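Local structure of proximal thread matrix protein 1 (Mytilus galloprovincialis, 4CN9) at residues A[60-66]-A[172-176]; A[105-111]-A[135-141]; A[183-187]-A[210-214]. The protein probably binds collagen within the matrix of mussel byssus threads, and carries zinc in a von Willebrand factor A domain. All coordinates share one frame; numbering follows the deposited sequence.

Contact 1: residues A[60-66]-A[172-176]; sequences FDDSSSI and MTDGK. With ZN (zinc ion), chain C.
Strands 54-61 and 166-173 run parallel with Phe60 bridged to Met172, and Asp61 N gives its hydrogen to Met172 O (3.2 Å) just where the two chains begin to diverge. Asp61 then reaches into the gap, its CG anti to the backbone N (chi1 -177°). Each of its oxygens serves one side. OD1 takes the Ser63 N-H, making an Asx turn, and the Ser63 hydroxyl. Asp61 OD2 receives Thr173 OG1 on its anti lone pair (2.8 Å), whereas Asp174 N meets Asp61 OD2 from well above the carboxylate plane (3.2 Å). The two carboxylate planes stand 84° apart; Asp174 turns OD1 to the zinc at 2.1 Å, while its OD2 accepts from Ser65 OG on the syn side (2.5 Å). Ser63 OG and Ser65 OG also bind the zinc; their short hydroxyls suit so tight a space. Three waters complete six ligands, and Asp61 stays in the second shell, its OD2 accepting from one of them. Ile66 CG1 covers Asp174 OD2 with an apolar flank. The Asp-x-Ser-x-Ser sequence with a distant aspartate, at the C-terminal ends of parallel strands, is the MIDAS of a von Willebrand factor A domain.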
# COMPACT_ATOMS: atom_id res chain seq x y z
N PHE A 60 15.74 7.51 9.99
CA PHE A 60 15.99 7.21 11.40
C PHE A 60 15.66 8.48 12.20
O PHE A 60 16.38 9.47 12.09
CB PHE A 60 17.48 6.84 11.49
CG PHE A 60 17.95 6.38 12.84
CD1 PHE A 60 18.11 7.27 13.90
CD2 PHE A 60 18.31 5.05 13.02
CE1 PHE A 60 18.58 6.82 15.12
CE2 PHE A 60 18.78 4.59 14.24
CZ PHE A 60 18.92 5.47 15.29
N ASP A 61 14.57 8.45 12.98
CA ASP A 61 14.15 9.57 13.85
C ASP A 61 15.23 9.82 14.90
O ASP A 61 15.57 8.89 15.66
CB ASP A 61 12.81 9.18 14.49
CG ASP A 61 12.18 10.28 15.38
OD1 ASP A 61 12.89 11.08 16.04
OD2 ASP A 61 10.94 10.31 15.43
N ASP A 62 15.82 11.03 14.94
CA ASP A 62 16.76 11.36 16.02
C ASP A 62 16.29 12.53 16.87
O ASP A 62 17.08 13.35 17.33
CB ASP A 62 18.22 11.53 15.53
CG ASP A 62 18.45 12.73 14.60
OD1 ASP A 62 17.48 13.37 14.13
OD2 ASP A 62 19.63 13.01 14.33
N SER A 63 14.98 12.58 17.12
CA SER A 63 14.37 13.57 18.01
C SER A 63 14.71 13.32 19.48
O SER A 63 14.95 12.19 19.90
CB SER A 63 12.83 13.59 17.84
OG SER A 63 12.23 12.36 18.24
N SER A 64 14.70 14.40 20.26
CA SER A 64 15.10 14.35 21.67
C SER A 64 14.16 13.49 22.51
O SER A 64 14.57 12.97 23.54
CB SER A 64 15.15 15.77 22.24
OG SER A 64 13.88 16.39 22.16
N SER A 65 12.91 13.35 22.08
CA SER A 65 11.95 12.49 22.78
C SER A 65 12.50 11.08 23.06
O SER A 65 12.19 10.47 24.09
CB SER A 65 10.67 12.36 21.95
OG SER A 65 10.92 11.65 20.76
N ILE A 66 13.31 10.57 22.14
CA ILE A 66 13.84 9.23 22.24
C ILE A 66 14.84 9.10 23.38
O ILE A 66 14.83 8.11 24.11
CB ILE A 66 14.51 8.81 20.92
CG1 ILE A 66 13.46 8.83 19.80
CG2 ILE A 66 15.17 7.42 21.07
CD1 ILE A 66 14.00 8.58 18.43
N MET A 172 11.42 4.93 10.60
CA MET A 172 11.26 4.62 12.02
C MET A 172 11.04 5.91 12.78
O MET A 172 11.89 6.80 12.75
CB MET A 172 12.53 3.94 12.56
CG MET A 172 12.92 2.66 11.82
SD MET A 172 14.57 2.06 12.34
CE MET A 172 14.22 1.72 14.05
N THR A 173 9.92 6.03 13.48
CA THR A 173 9.64 7.26 14.22
C THR A 173 8.89 7.03 15.54
O THR A 173 8.15 6.06 15.68
CB THR A 173 8.87 8.26 13.35
OG1 THR A 173 8.70 9.51 14.04
CG2 THR A 173 7.52 7.70 12.97
N ASP A 174 9.12 7.92 16.51
CA ASP A 174 8.36 7.89 17.75
C ASP A 174 7.48 9.12 17.88
O ASP A 174 7.01 9.45 18.98
CB ASP A 174 9.31 7.78 18.96
CG ASP A 174 9.89 9.12 19.40
OD1 ASP A 174 10.10 10.04 18.55
OD2 ASP A 174 10.14 9.25 20.62
N GLY A 175 7.23 9.79 16.76
CA GLY A 175 6.52 11.06 16.83
C GLY A 175 5.59 11.32 15.66
O GLY A 175 5.48 10.52 14.73
N LYS A 176 4.93 12.46 15.70
CA LYS A 176 4.09 12.88 14.59
C LYS A 176 4.76 14.06 13.93
O LYS A 176 5.47 14.82 14.58
CB LYS A 176 2.68 13.23 15.05
CG LYS A 176 2.59 14.45 15.93
CD LYS A 176 1.13 14.77 16.25
CE LYS A 176 1.02 15.72 17.43
NZ LYS A 176 -0.39 15.98 17.81
ZN ZN C . 10.18 12.12 18.91
O HOH W 1 9.65 12.17 16.89
O HOH W 2 8.18 12.06 19.61
O HOH W 3 9.98 14.17 19.19

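Contact 2: residues A[105-111]-A[135-141]; sequences QFSQGVK and RNGGQTE
Arg135 reaches the tip of the hairpin made by strands 100-106 and 110-112, and its flat guanidinium meets each neighbour differently. A bend at chi3 (-54°) turns the group back toward Gly109, whose O lies in the guanidinium plane, 2.9 Å from Arg135 NH2. Seen from the acceptor, however, this donor stands well above the carbonyl plane; Gly109 O also takes Ser107 N within the turn. Arg135 NH1 adds a weak bond to Gln108 O (2.9 Å), while NE forms a salt bridge with Asp62. Over one face lies Lys111, its CB 4.0 Å from Arg135 NE; the extended lysine carries its amine away from this like charge. The Gln105 amide is turned 79° from the guanidinium and sends NE2 to Asp62 as well.

On the far flank of the turn, Glu141 comes across with an extended chain, and Gly109 N points at Glu141 OE2 from above the carboxylate plane (2.9 Å). A water links OE2 to Gln108 NE2, and OE1 is held by Thr144 in the helix that follows. Glu141 N in turn binds Ser107 O (2.9 Å), so backbone and carboxylate together grip the turn.

Between these polar clusters, Ser107 OG bonds to Asp62 and accepts weakly from Gly137 N. Gly137 CA lies 3.3 Å from Ser107 OG, an approach that a residue without a side chain permits. Toward the sheet, Phe106 CE2 rests against Thr140 CG2 at 3.8 Å, and the buried ring also packs on Asp61 and Thr173. Loop 135-141 brings the side chain of Thr140 to about 4 Å from the zinc (nearest atoms), probably as the MIDAS threonine of von Willebrand factor A domains; it is not a zinc ligand here.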
# COMPACT_ATOMS: atom_id res chain seq x y z
N GLN A 105 19.25 10.51 9.01
CA GLN A 105 18.66 10.92 10.29
C GLN A 105 17.74 12.11 10.08
O GLN A 105 18.02 12.98 9.25
CB GLN A 105 19.75 11.29 11.31
CG GLN A 105 20.77 10.21 11.59
CD GLN A 105 22.08 10.74 12.22
OE1 GLN A 105 23.17 10.38 11.79
NE2 GLN A 105 21.96 11.57 13.24
N PHE A 106 16.65 12.16 10.82
CA PHE A 106 15.72 13.28 10.69
C PHE A 106 15.06 13.60 12.03
O PHE A 106 14.72 12.69 12.81
CB PHE A 106 14.64 12.97 9.63
CG PHE A 106 13.50 12.13 10.16
CD1 PHE A 106 13.59 10.74 10.17
CD2 PHE A 106 12.36 12.73 10.66
CE1 PHE A 106 12.56 9.96 10.68
CE2 PHE A 106 11.32 11.96 11.18
CZ PHE A 106 11.41 10.58 11.18
N SER A 107 14.91 14.90 12.29
CA SER A 107 14.07 15.41 13.37
C SER A 107 13.90 16.91 13.11
O SER A 107 12.95 17.33 12.44
CB SER A 107 14.63 15.12 14.79
OG SER A 107 16.00 15.45 14.95
N GLN A 108 14.83 17.70 13.63
CA GLN A 108 14.98 19.07 13.18
C GLN A 108 15.99 19.03 12.02
O GLN A 108 17.19 18.77 12.20
CB GLN A 108 15.42 19.98 14.33
CG GLN A 108 15.47 21.46 13.97
CD GLN A 108 16.74 21.82 13.24
OE1 GLN A 108 17.84 21.69 13.80
NE2 GLN A 108 16.61 22.26 11.99
N GLY A 109 15.48 19.22 10.82
CA GLY A 109 16.26 18.97 9.62
C GLY A 109 16.67 17.52 9.43
O GLY A 109 16.27 16.60 10.17
N VAL A 110 17.51 17.31 8.44
CA VAL A 110 17.89 15.98 8.02
C VAL A 110 19.39 15.92 7.86
O VAL A 110 19.98 16.83 7.30
CB VAL A 110 17.22 15.65 6.66
CG1 VAL A 110 17.61 14.29 6.20
CG2 VAL A 110 15.70 15.78 6.77
N LYS A 111 19.99 14.85 8.34
CA LYS A 111 21.43 14.60 8.14
C LYS A 111 21.62 13.21 7.53
O LYS A 111 21.11 12.23 8.07
CB LYS A 111 22.16 14.66 9.48
CG LYS A 111 23.64 14.38 9.38
CD LYS A 111 24.31 14.19 10.73
CE LYS A 111 25.76 13.72 10.51
NZ LYS A 111 26.52 13.57 11.78
N ARG A 135 21.17 13.58 16.80
CA ARG A 135 21.26 15.02 17.03
C ARG A 135 20.29 15.51 18.10
O ARG A 135 20.45 16.62 18.62
CB ARG A 135 21.02 15.76 15.70
CG ARG A 135 22.06 15.47 14.63
CD ARG A 135 21.60 15.97 13.26
NE ARG A 135 20.28 15.41 12.95
CZ ARG A 135 19.34 16.03 12.24
NH1 ARG A 135 19.58 17.22 11.70
NH2 ARG A 135 18.17 15.45 12.06
N ASN A 136 19.30 14.69 18.44
CA ASN A 136 18.28 15.06 19.42
C ASN A 136 17.57 16.36 19.11
O ASN A 136 17.54 17.30 19.92
CB ASN A 136 18.88 15.08 20.83
CG ASN A 136 19.27 13.69 21.31
OD1 ASN A 136 18.48 12.75 21.20
ND2 ASN A 136 20.49 13.55 21.78
N GLY A 137 16.96 16.41 17.93
CA GLY A 137 16.26 17.61 17.49
C GLY A 137 14.96 17.83 18.24
O GLY A 137 14.36 16.89 18.78
N GLY A 138 14.52 19.08 18.26
CA GLY A 138 13.33 19.48 19.00
C GLY A 138 12.05 19.48 18.18
O GLY A 138 11.02 19.94 18.66
N GLN A 139 12.13 18.96 16.96
CA GLN A 139 11.01 18.89 16.02
C GLN A 139 11.04 17.52 15.35
O GLN A 139 12.06 16.83 15.38
CB GLN A 139 11.16 19.92 14.90
CG GLN A 139 11.24 21.36 15.33
CD GLN A 139 11.31 22.29 14.13
OE1 GLN A 139 11.66 21.87 13.02
NE2 GLN A 139 10.98 23.57 14.34
N THR A 140 9.95 17.15 14.68
CA THR A 140 9.91 15.91 13.90
C THR A 140 9.42 16.18 12.47
O THR A 140 8.22 16.30 12.23
CB THR A 140 9.00 14.86 14.58
OG1 THR A 140 9.48 14.61 15.90
CG2 THR A 140 8.98 13.54 13.79
N GLU A 141 10.35 16.30 11.53
CA GLU A 141 9.99 16.65 10.15
C GLU A 141 10.01 15.43 9.25
O GLU A 141 10.95 15.23 8.48
CB GLU A 141 10.96 17.70 9.60
CG GLU A 141 11.03 19.00 10.36
CD GLU A 141 12.10 19.94 9.78
OE1 GLU A 141 12.16 20.09 8.55
OE2 GLU A 141 12.89 20.51 10.55
O HOH W 4 14.12 22.70 10.65

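Contact 3: residues A[183-187]-A[210-214]; sequences PQHEA and ELEQI
A bend at chi2 (-53°) swings the amide of Gln184 across to the neighbouring helix, while Glu210, with CG anti to its backbone N (chi1 163°), stretches back toward the start of the first one. Gln184 NE2 makes a weak, long bond to Glu210 O (3.4 Å), an oxygen that already accepts from Ile214 N inside its own helix. A water adds a second, indirect link: it accepts from Gln184 NE2 (2.8 Å) and donates to Glu210 OE1 (2.8 Å). A glutamine suits this place in having the length to bridge two helices, although the exact setting of its amide is doubtful. The other oxygen of Glu210 takes Ser177 N, so the carboxylate also ties its helix to the loop beyond strand 166-173. Pro183, in the first turn of its helix, lies across Glu210 at about a right angle.

The helices 183-192 and 208-214 follow strands 166-173 and 195-202 in successive beta-alpha-beta crossovers of the Rossmann-like A domain. As consecutive helices of such a sheet, their segments run nearly parallel, 21° apart, with axes 9.3 Å from each other.

Closer to the sheet the contact is apolar. Ile214 spans one turn of the other helix with its two branches: CD1 approaches Pro183 CB (4.3 Å), while CG2 meets Ala187 CB (4.1 Å). The small Ala187 lets the backbones come near, its CB lying 3.8 Å from Ile214 CA. Ile214 also packs on Val197 of strand 195-202 and on Ile142. On the outer side, Gln213 crosses Gln184 at about a right angle, but the two are modelled too close for their detailed fit to be trusted. Gln213 NE2 bonds to Glu414, which belongs to the second A domain.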
# COMPACT_ATOMS: atom_id res chain seq x y z
N PRO A 183 4.09 15.96 4.83
CA PRO A 183 4.54 14.57 4.60
C PRO A 183 3.73 13.77 3.58
O PRO A 183 4.32 12.96 2.86
CB PRO A 183 4.43 13.94 6.00
CG PRO A 183 3.42 14.75 6.71
CD PRO A 183 3.61 16.15 6.21
N GLN A 184 2.42 13.97 3.51
CA GLN A 184 1.62 13.15 2.61
C GLN A 184 2.03 13.42 1.17
O GLN A 184 2.19 12.50 0.37
CB GLN A 184 0.13 13.40 2.82
CG GLN A 184 -0.27 13.22 4.25
CD GLN A 184 0.17 11.86 4.76
OE1 GLN A 184 0.38 10.95 3.96
NE2 GLN A 184 0.32 11.73 6.09
N HIS A 185 2.25 14.69 0.87
CA HIS A 185 2.65 15.09 -0.47
C HIS A 185 4.05 14.58 -0.83
O HIS A 185 4.28 14.12 -1.95
CB HIS A 185 2.60 16.61 -0.58
CG HIS A 185 2.89 17.12 -1.95
ND1 HIS A 185 2.11 16.79 -3.04
CD2 HIS A 185 3.86 17.94 -2.42
CE1 HIS A 185 2.59 17.39 -4.12
NE2 HIS A 185 3.65 18.09 -3.76
N GLU A 186 5.00 14.70 0.09
CA GLU A 186 6.34 14.15 -0.16
C GLU A 186 6.32 12.62 -0.32
O GLU A 186 7.08 12.06 -1.13
CB GLU A 186 7.30 14.56 0.95
CG GLU A 186 7.51 16.07 1.06
CD GLU A 186 7.98 16.70 -0.26
OE1 GLU A 186 8.66 16.03 -1.05
OE2 GLU A 186 7.64 17.88 -0.49
N ALA A 187 5.48 11.94 0.45
CA ALA A 187 5.38 10.49 0.35
C ALA A 187 4.81 10.07 -1.01
O ALA A 187 5.23 9.08 -1.61
CB ALA A 187 4.51 9.94 1.49
N GLU A 210 -1.41 8.80 9.90
CA GLU A 210 -0.37 9.53 9.17
C GLU A 210 0.65 8.56 8.57
O GLU A 210 1.05 8.69 7.41
CB GLU A 210 0.33 10.54 10.09
CG GLU A 210 1.68 11.06 9.57
CD GLU A 210 2.24 12.19 10.43
OE1 GLU A 210 1.84 13.36 10.20
OE2 GLU A 210 3.07 11.90 11.34
N LEU A 211 1.07 7.58 9.36
CA LEU A 211 1.98 6.56 8.84
C LEU A 211 1.31 5.76 7.72
O LEU A 211 1.94 5.41 6.72
CB LEU A 211 2.46 5.65 9.96
CG LEU A 211 3.30 6.34 11.05
CD1 LEU A 211 3.93 5.29 11.98
CD2 LEU A 211 4.36 7.28 10.47
N GLU A 212 0.02 5.48 7.89
CA GLU A 212 -0.74 4.75 6.87
C GLU A 212 -0.82 5.49 5.53
O GLU A 212 -0.89 4.86 4.48
CB GLU A 212 -2.15 4.43 7.38
CG GLU A 212 -2.20 3.23 8.29
CD GLU A 212 -3.56 3.02 8.93
OE1 GLU A 212 -4.39 3.96 8.89
OE2 GLU A 212 -3.78 1.92 9.46
N GLN A 213 -0.83 6.81 5.58
CA GLN A 213 -0.85 7.62 4.36
C GLN A 213 0.53 7.60 3.68
O GLN A 213 0.61 7.63 2.46
CB GLN A 213 -1.21 9.07 4.67
CG GLN A 213 -2.57 9.32 5.28
CD GLN A 213 -2.88 10.81 5.42
OE1 GLN A 213 -2.30 11.51 6.26
NE2 GLN A 213 -3.78 11.30 4.57
N ILE A 214 1.59 7.56 4.49
CA ILE A 214 2.98 7.58 4.01
C ILE A 214 3.42 6.27 3.38
O ILE A 214 4.03 6.26 2.31
CB ILE A 214 3.94 7.94 5.17
CG1 ILE A 214 3.74 9.40 5.57
CG2 ILE A 214 5.38 7.71 4.79
CD1 ILE A 214 4.33 9.77 6.92
O HOH W 5 0.00 13.70 8.12

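How the contacts relate
Contacts 1 and 2 are joined at the C-terminal edge of the sheet by polar links through Asp62, which bonds to Ser107 and Arg135, and by packing of Phe106 on Asp61. Contact 1 is the buried centre, where carboxylates and hydroxyls are engaged by zinc, its waters and hydrogen bonds; contact 2, partly exposed, braces the neighbouring loop through Asp62 with a guanidinium, a hydroxyl and turn backbone. Contact 3, about 16 Å from contact 1 between centres, is helix packing, apolar against the sheet and water-bridged outside. It still touches the metal-bearing segment, through Lys176 against Glu210 and Thr173 against Leu211, but makes no touch with contact 2.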